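Coenzyme F420-dependent N(5),N(10)-methenyltetrahydromethanopterin reductase-related protein (Desulfurobacterium thermolithotrophum DSM 11699, PDB 6HUZ) is HmdII, a bacterial paralogue of [Fe]-hydrogenase that binds the iron-guanylylpyridinol cofactor and uses tetrahydrofolate derivatives as substrates. Local coordinates at residues 6-11 with 58-63; 16-21 with 148-153. All blocks are in the same frame, centred on the assembly; numbering follows the deposited sequence.

In the fold
Both contacts belong to the Rossmann-like N-terminal domain, built on a parallel sheet with strand 2-6 in its interior, and they show how such a fold meets one long cofactor at two places. Their segments alternate along the chain: 6-11, 16-21, 58-63, then 148-153. The centres lie about 14 Å apart and the nearest atoms about 5 Å, so the two do not touch. Helix 11-17 links them, since 6-11 runs into its start and 16-21 begins on its last residues. Contact 1 lies at the nucleotide half of the iron-guanylylpyridinol cofactor, whereas contact 2, in the loop after strand 141-144, lies at the iron and the folate substrate.

Contact 1: 6-11 with 58-63; sequences YGFGSL and DEIRKK. With FE9 (iron-guanylyl pyridinol cofactor), chain B.
Phe8 reaches from the glycine-rich loop after strand 2-6 to Ile60 on helix 58-66, and its side chain runs from cofactor to helix. Its CB lies 4.0 Å from the ribose oxygen O3' of FE9. The first torsion sets CG opposite the backbone N (chi1 -167°), which swings the ring outward until its far corner, CZ, stands 3.8 Å from CG2 of Ile60. The methyl meets the ring at its edge, near the ring plane. The other branch of Ile60 ends in CD1, which packs 4.2 Å from CD2 of Leu11, so one isoleucine serves two residues of the loop.

The backbone of the same loop faces the cofactor, as in the dinucleotide-binding turn of Rossmann folds. Gly9 N donates to O3' of FE9 at 2.8 Å and 158°. Ser10 N donates to the phosphate oxygen O1P of FE9, also at 2.8 Å, with an angle of 160°. Ser10 is the N-cap of helix 11-17, its OG bonded to Tyr13 N. At Gly7 a CB would press on the ribose C4'. Asp50 bonds both Phe8 N and the cofactor.

The chemistry is therefore divided: two nearly straight amide bonds fix the ribose and the phosphate against the loop, the helix start probably favours the phosphate charge, and the apolar carbons at Ile60 join loop to helix without directional bonds.

Contact 2: 16-21 with 148-153; sequences NKLNVP and AAIPGT. With FE9 (iron-guanylyl pyridinol cofactor), chain B.
Ile150, which packs on Leu18 and Val20, carries a flat carbonyl group with two donors at its oxygen. Thr153 N bonds to Ile150 O at 3.1 Å and closes a type II beta turn from Ile150 to Thr153, in the loop after strand 141-144 of the Rossmann-like domain, with Pro151 and Gly152 at its corner. The hydroxyl adds a second grip on the same oxygen: Thr153 OG1 donates to Ile150 O at 2.6 Å. It comes in at a C=O...donor angle of 142°, tilted 21° out of the carbonyl plane. The other flat group is the pyridinol ring of FE9: the iron carbonyl C1F-O1F stands nearly perpendicular to it, and Ile150 CG1 lies 3.6 Å from O1F of FE9.

From there CG1, placed beside the backbone N (chi1 -63°), leads on toward the junction of helices 11-17 and 20-23. Its end, CD1, meets Val20 CG2 tip to tip at 3.6 Å, while Leu18 slants past and brings CD2 to 3.9 Å from the same Ile150 CD1. Cut back to an alanine, this side chain would probably leave Leu18 CD2 and Val20 CG2 without the CD1 methyl they pack on, and open a gap beside the O1F carbonyl. Bound methenyltetrahydrofolate comes within about 4 Å of the Ile150 side chain, so this residue lines the substrate pocket as well as the cofactor site; Lys17 NZ hydrogen-bonds the substrate. Ile227 of the second subunit also packs against Leu18, which places the contact beside the subunit interface.

Val20 also turns its other methyl toward the turn. There the side chains of Val20 and Thr153 cross at about a right angle, and Val20 CG1 sits only 3.3 Å from Thr153 CG2, tighter than an ordinary van der Waals contact.

Contact 1: 6-11 with 58-63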
loop_
_atom_site.group_PDB
_atom_site.type_symbol
_atom_site.label_atom_id
_atom_site.label_comp_id
_atom_site.label_asym_id
_atom_site.label_seq_id
_atom_site.Cartn_x
_atom_site.Cartn_y
_atom_site.Cartn_z
ATOM N N TYR A 6 4.031 -21.529 25.233
ATOM C CA TYR A 6 3.663 -22.727 24.491
ATOM C C TYR A 6 4.516 -22.777 23.249
ATOM O O TYR A 6 4.366 -21.910 22.419
ATOM C CB TYR A 6 2.172 -22.673 24.140
ATOM C CG TYR A 6 1.302 -23.042 25.323
ATOM C CD1 TYR A 6 1.020 -24.367 25.616
ATOM C CD2 TYR A 6 0.779 -22.066 26.160
ATOM C CE1 TYR A 6 0.265 -24.717 26.734
ATOM C CE2 TYR A 6 0.016 -22.404 27.281
ATOM C CZ TYR A 6 -0.270 -23.730 27.540
ATOM O OH TYR A 6 -1.023 -24.070 28.646
ATOM N N GLY A 7 5.413 -23.757 23.142
ATOM C CA GLY A 7 6.298 -23.901 21.987
ATOM C C GLY A 7 7.751 -23.597 22.297
ATOM O O GLY A 7 8.066 -22.524 22.787
ATOM N N PHE A 8 8.657 -24.546 22.033
ATOM C CA PHE A 8 10.082 -24.325 22.329
ATOM C C PHE A 8 10.738 -23.379 21.323
ATOM O O PHE A 8 11.577 -22.561 21.708
ATOM C CB PHE A 8 10.845 -25.669 22.311
ATOM C CG PHE A 8 12.235 -25.610 22.908
ATOM C CD1 PHE A 8 12.433 -25.788 24.275
ATOM C CD2 PHE A 8 13.343 -25.372 22.108
ATOM C CE1 PHE A 8 13.716 -25.758 24.826
ATOM C CE2 PHE A 8 14.622 -25.325 22.660
ATOM C CZ PHE A 8 14.803 -25.529 24.018
ATOM N N GLY A 9 10.381 -23.556 20.060
ATOM C CA GLY A 9 10.909 -22.825 18.913
ATOM C C GLY A 9 11.629 -23.886 18.096
ATOM O O GLY A 9 12.176 -24.817 18.686
ATOM N N SER A 10 11.624 -23.808 16.756
ATOM C CA SER A 10 12.280 -24.833 15.953
ATOM C C SER A 10 13.810 -24.778 15.935
ATOM O O SER A 10 14.394 -23.932 15.269
ATOM C CB SER A 10 11.759 -24.836 14.530
ATOM O OG SER A 10 12.619 -25.558 13.655
ATOM N N LEU A 11 14.458 -25.705 16.612
ATOM C CA LEU A 11 15.922 -25.756 16.641
ATOM C C LEU A 11 16.529 -25.829 15.212
ATOM O O LEU A 11 17.465 -25.092 14.890
ATOM C CB LEU A 11 16.386 -26.959 17.452
ATOM C CG LEU A 11 16.186 -26.846 18.965
ATOM C CD1 LEU A 11 16.238 -28.224 19.622
ATOM C CD2 LEU A 11 17.249 -25.964 19.593
ATOM N N ASP A 58 20.188 -32.619 25.322
ATOM C CA ASP A 58 20.297 -32.500 26.779
ATOM C C ASP A 58 20.993 -31.224 27.265
ATOM O O ASP A 58 20.536 -30.625 28.229
ATOM C CB ASP A 58 20.975 -33.744 27.364
ATOM C CG ASP A 58 20.330 -35.028 26.884
ATOM O OD1 ASP A 58 19.379 -35.498 27.546
ATOM O OD2 ASP A 58 20.766 -35.557 25.836
ATOM N N GLU A 59 22.073 -30.811 26.603
ATOM C CA GLU A 59 22.823 -29.614 26.969
ATOM C C GLU A 59 21.948 -28.347 26.878
ATOM O O GLU A 59 22.003 -27.480 27.756
ATOM C CB GLU A 59 24.057 -29.500 26.065
ATOM C CG GLU A 59 25.028 -28.402 26.460
ATOM C CD GLU A 59 26.456 -28.598 25.980
ATOM O OE1 GLU A 59 26.727 -29.606 25.286
ATOM O OE2 GLU A 59 27.306 -27.738 26.304
ATOM N N ILE A 60 21.133 -28.247 25.822
ATOM C CA ILE A 60 20.245 -27.112 25.636
ATOM C C ILE A 60 19.113 -27.200 26.645
ATOM O O ILE A 60 18.751 -26.192 27.242
ATOM C CB ILE A 60 19.746 -27.072 24.181
ATOM C CG1 ILE A 60 20.897 -26.634 23.266
ATOM C CG2 ILE A 60 18.553 -26.129 24.034
ATOM C CD1 ILE A 60 20.707 -26.986 21.792
ATOM N N ARG A 61 18.560 -28.398 26.844
ATOM C CA ARG A 61 17.482 -28.579 27.815
ATOM C C ARG A 61 17.958 -28.179 29.221
ATOM O O ARG A 61 17.249 -27.451 29.928
ATOM C CB ARG A 61 16.998 -30.036 27.798
ATOM C CG ARG A 61 15.723 -30.269 28.584
ATOM C CD ARG A 61 15.367 -31.743 28.721
ATOM N NE ARG A 61 14.255 -31.914 29.662
ATOM C CZ ARG A 61 13.252 -32.777 29.518
ATOM N NH1 ARG A 61 12.288 -32.841 30.432
ATOM N NH2 ARG A 61 13.204 -33.585 28.463
ATOM N N LYS A 62 19.166 -28.644 29.617
ATOM C CA LYS A 62 19.756 -28.348 30.926
ATOM C C LYS A 62 19.919 -26.844 31.126
ATOM O O LYS A 62 19.691 -26.344 32.232
ATOM C CB LYS A 62 21.123 -29.033 31.074
ATOM C CG LYS A 62 21.946 -28.508 32.258
ATOM C CD LYS A 62 23.107 -29.433 32.616
ATOM C CE LYS A 62 23.662 -29.168 34.001
ATOM N NZ LYS A 62 24.401 -27.878 34.071
ATOM N N LYS A 63 20.342 -26.134 30.070
ATOM C CA LYS A 63 20.537 -24.678 30.132
ATOM C C LYS A 63 19.193 -23.982 30.424
ATOM O O LYS A 63 19.137 -23.038 31.216
ATOM C CB LYS A 63 21.144 -24.197 28.799
ATOM C CG LYS A 63 21.429 -22.702 28.724
ATOM C CD LYS A 63 21.990 -22.304 27.361
ATOM C CE LYS A 63 22.234 -20.817 27.262
ATOM N NZ LYS A 63 22.772 -20.428 25.930
HETATM O O2 FE9 B . 9.861 -17.558 13.016
HETATM FE FE FE9 B . 8.555 -15.225 14.820
HETATM C C1F FE9 B . 10.117 -15.434 15.753
HETATM O O1F FE9 B . 11.081 -15.560 16.334
HETATM C C2F FE9 B . 8.706 -13.411 15.055
HETATM O O2F FE9 B . 8.794 -12.299 15.236
HETATM C C8 FE9 B . 7.409 -15.421 16.330
HETATM O O18 FE9 B . 7.162 -14.504 17.092
HETATM C C7 FE9 B . 6.774 -16.781 16.568
HETATM C C6 FE9 B . 7.459 -17.723 15.620
HETATM N N1 FE9 B . 8.368 -17.169 14.703
HETATM C C5 FE9 B . 7.191 -19.169 15.685
HETATM C C5M FE9 B . 6.176 -19.693 16.660
HETATM C C4 FE9 B . 7.899 -20.052 14.745
HETATM C C3 FE9 B . 8.856 -19.458 13.771
HETATM C C3M FE9 B . 9.634 -20.301 12.792
HETATM C C2 FE9 B . 9.074 -17.963 13.797
HETATM O O3P FE9 B . 7.571 -21.373 14.771
HETATM P P1 FE9 B . 8.481 -22.509 15.472
HETATM O O1P FE9 B . 9.841 -22.017 15.622
HETATM O O2P FE9 B . 8.543 -23.754 14.441
HETATM O "O5'" FE9 B . 7.781 -22.833 16.866
HETATM C "C5'" FE9 B . 6.554 -23.540 16.961
HETATM C "C4'" FE9 B . 6.687 -24.465 18.165
HETATM O "O4'" FE9 B . 5.432 -25.080 18.434
HETATM C "C1'" FE9 B . 5.689 -26.385 18.935
HETATM C "C2'" FE9 B . 6.845 -26.869 18.087
HETATM O "O2'" FE9 B . 7.574 -27.965 18.658
HETATM C "C3'" FE9 B . 7.681 -25.603 17.940
HETATM O "O3'" FE9 B . 8.726 -25.514 18.910
HETATM N N9A FE9 B . 4.453 -27.188 18.886
HETATM C C4A FE9 B . 3.620 -27.227 19.900
HETATM N N3A FE9 B . 3.658 -26.701 21.146
HETATM C C2A FE9 B . 2.653 -26.981 22.001
HETATM N N2A FE9 B . 2.710 -26.402 23.221
HETATM N N1A FE9 B . 1.610 -27.777 21.696
HETATM C C6A FE9 B . 1.503 -28.399 20.508
HETATM O O6A FE9 B . 0.526 -29.115 20.234
HETATM C C5A FE9 B . 2.532 -28.130 19.502
HETATM N N7A FE9 B . 2.782 -28.511 18.240
HETATM C C8A FE9 B . 3.953 -27.928 17.876
HETATM O O HOH W 1 9.106 -15.098 12.644
#

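Contact 2: 16-21 with 148-153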
loop_
_atom_site.group_PDB
_atom_site.type_symbol
_atom_site.label_atom_id
_atom_site.label_comp_id
_atom_site.label_asym_id
_atom_site.label_seq_id
_atom_site.Cartn_x
_atom_site.Cartn_y
_atom_site.Cartn_z
ATOM N N ASN A 16 19.898 -24.382 10.973
ATOM C CA ASN A 16 20.288 -24.805 9.621
ATOM C C ASN A 16 19.639 -24.120 8.446
ATOM O O ASN A 16 20.322 -23.899 7.460
ATOM C CB ASN A 16 20.062 -26.305 9.482
ATOM C CG ASN A 16 20.586 -27.099 10.653
ATOM O OD1 ASN A 16 21.706 -26.878 11.142
ATOM N ND2 ASN A 16 19.801 -28.042 11.126
ATOM N N LYS A 17 18.342 -23.825 8.532
ATOM C CA LYS A 17 17.595 -23.202 7.464
ATOM C C LYS A 17 17.941 -21.744 7.429
ATOM O O LYS A 17 18.413 -21.269 6.398
ATOM C CB LYS A 17 16.113 -23.490 7.641
ATOM C CG LYS A 17 15.912 -24.996 7.582
ATOM C CD LYS A 17 14.470 -25.414 7.687
ATOM C CE LYS A 17 14.372 -26.932 7.618
ATOM N NZ LYS A 17 13.011 -27.391 7.218
ATOM N N LEU A 18 17.742 -21.046 8.549
ATOM C CA LEU A 18 18.108 -19.646 8.703
ATOM C C LEU A 18 19.261 -19.697 9.727
ATOM O O LEU A 18 19.074 -20.061 10.899
ATOM C CB LEU A 18 16.941 -18.761 9.185
ATOM C CG LEU A 18 17.225 -17.244 9.307
ATOM C CD1 LEU A 18 17.322 -16.553 7.919
ATOM C CD2 LEU A 18 16.107 -16.546 10.067
ATOM N N ASN A 19 20.460 -19.384 9.263
ATOM C CA ASN A 19 21.656 -19.356 10.080
ATOM C C ASN A 19 21.558 -18.122 11.009
ATOM O O ASN A 19 22.239 -17.138 10.763
ATOM C CB ASN A 19 22.858 -19.216 9.160
ATOM C CG ASN A 19 24.155 -19.480 9.871
ATOM O OD1 ASN A 19 24.173 -19.712 11.075
ATOM N ND2 ASN A 19 25.264 -19.450 9.145
ATOM N N VAL A 20 20.715 -18.174 12.052
ATOM C CA VAL A 20 20.496 -17.054 12.985
ATOM C C VAL A 20 21.790 -16.584 13.725
ATOM O O VAL A 20 21.999 -15.371 13.847
ATOM C CB VAL A 20 19.328 -17.339 13.964
ATOM C CG1 VAL A 20 19.206 -16.225 14.997
ATOM C CG2 VAL A 20 18.010 -17.474 13.195
ATOM N N PRO A 21 22.679 -17.455 14.213
ATOM C CA PRO A 21 23.892 -16.928 14.870
ATOM C C PRO A 21 24.723 -16.045 13.921
ATOM O O PRO A 21 25.299 -15.050 14.349
ATOM C CB PRO A 21 24.651 -18.196 15.304
ATOM C CG PRO A 21 23.632 -19.285 15.332
ATOM C CD PRO A 21 22.663 -18.932 14.221
ATOM N N ALA A 148 8.730 -9.431 17.314
ATOM C CA ALA A 148 9.083 -8.624 16.114
ATOM C C ALA A 148 10.605 -8.715 15.999
ATOM O O ALA A 148 11.321 -7.720 15.834
ATOM C CB ALA A 148 8.646 -7.168 16.320
ATOM N N ALA A 149 11.083 -9.945 16.181
ATOM C CA ALA A 149 12.503 -10.318 16.211
ATOM C C ALA A 149 12.532 -11.776 16.651
ATOM O O ALA A 149 11.485 -12.319 17.021
ATOM C CB ALA A 149 13.253 -9.458 17.268
ATOM N N ILE A 150 13.714 -12.415 16.614
ATOM C CA ILE A 150 13.822 -13.784 17.067
ATOM C C ILE A 150 14.360 -13.741 18.518
ATOM O O ILE A 150 15.533 -13.386 18.724
ATOM C CB ILE A 150 14.758 -14.617 16.143
ATOM C CG1 ILE A 150 14.134 -14.688 14.704
ATOM C CG2 ILE A 150 15.022 -16.011 16.747
ATOM C CD1 ILE A 150 15.112 -15.315 13.645
ATOM N N PRO A 151 13.557 -14.106 19.537
ATOM C CA PRO A 151 14.088 -14.074 20.915
ATOM C C PRO A 151 15.367 -14.892 21.018
ATOM O O PRO A 151 15.414 -16.040 20.535
ATOM C CB PRO A 151 12.949 -14.673 21.732
ATOM C CG PRO A 151 11.705 -14.252 20.958
ATOM C CD PRO A 151 12.146 -14.545 19.534
ATOM N N GLY A 152 16.394 -14.277 21.614
ATOM C CA GLY A 152 17.714 -14.876 21.779
ATOM C C GLY A 152 18.773 -14.179 20.949
ATOM O O GLY A 152 19.976 -14.411 21.133
ATOM N N THR A 153 18.334 -13.323 20.024
ATOM C CA THR A 153 19.226 -12.542 19.179
ATOM C C THR A 153 19.383 -11.148 19.849
ATOM O O THR A 153 18.484 -10.692 20.560
ATOM C CB THR A 153 18.644 -12.410 17.778
ATOM O OG1 THR A 153 17.392 -11.726 17.871
ATOM C CG2 THR A 153 18.451 -13.769 17.091
HETATM O O2 FE9 B . 9.861 -17.558 13.016
HETATM FE FE FE9 B . 8.555 -15.225 14.820
HETATM C C1F FE9 B . 10.117 -15.434 15.753
HETATM O O1F FE9 B . 11.081 -15.560 16.334
HETATM C C2F FE9 B . 8.706 -13.411 15.055
HETATM O O2F FE9 B . 8.794 -12.299 15.236
HETATM C C8 FE9 B . 7.409 -15.421 16.330
HETATM O O18 FE9 B . 7.162 -14.504 17.092
HETATM C C7 FE9 B . 6.774 -16.781 16.568
HETATM C C6 FE9 B . 7.459 -17.723 15.620
HETATM N N1 FE9 B . 8.368 -17.169 14.703
HETATM C C5 FE9 B . 7.191 -19.169 15.685
HETATM C C5M FE9 B . 6.176 -19.693 16.660
HETATM C C4 FE9 B . 7.899 -20.052 14.745
HETATM C C3 FE9 B . 8.856 -19.458 13.771
HETATM C C3M FE9 B . 9.634 -20.301 12.792
HETATM C C2 FE9 B . 9.074 -17.963 13.797
HETATM O O3P FE9 B . 7.571 -21.373 14.771
HETATM P P1 FE9 B . 8.481 -22.509 15.472
HETATM O O1P FE9 B . 9.841 -22.017 15.622
HETATM O O2P FE9 B . 8.543 -23.754 14.441
HETATM O "O5'" FE9 B . 7.781 -22.833 16.866
HETATM C "C5'" FE9 B . 6.554 -23.540 16.961
HETATM C "C4'" FE9 B . 6.687 -24.465 18.165
HETATM O "O4'" FE9 B . 5.432 -25.080 18.434
HETATM C "C1'" FE9 B . 5.689 -26.385 18.935
HETATM C "C2'" FE9 B . 6.845 -26.869 18.087
HETATM O "O2'" FE9 B . 7.574 -27.965 18.658
HETATM C "C3'" FE9 B . 7.681 -25.603 17.940
HETATM O "O3'" FE9 B . 8.726 -25.514 18.910
HETATM N N9A FE9 B . 4.453 -27.188 18.886
HETATM C C4A FE9 B . 3.620 -27.227 19.900
HETATM N N3A FE9 B . 3.658 -26.701 21.146
HETATM C C2A FE9 B . 2.653 -26.981 22.001
HETATM N N2A FE9 B . 2.710 -26.402 23.221
HETATM N N1A FE9 B . 1.610 -27.777 21.696
HETATM C C6A FE9 B . 1.503 -28.399 20.508
HETATM O O6A FE9 B . 0.526 -29.115 20.234
HETATM C C5A FE9 B . 2.532 -28.130 19.502
HETATM N N7A FE9 B . 2.782 -28.511 18.240
HETATM C C8A FE9 B . 3.953 -27.928 17.876
HETATM O O HOH W 1 9.106 -15.098 12.644
#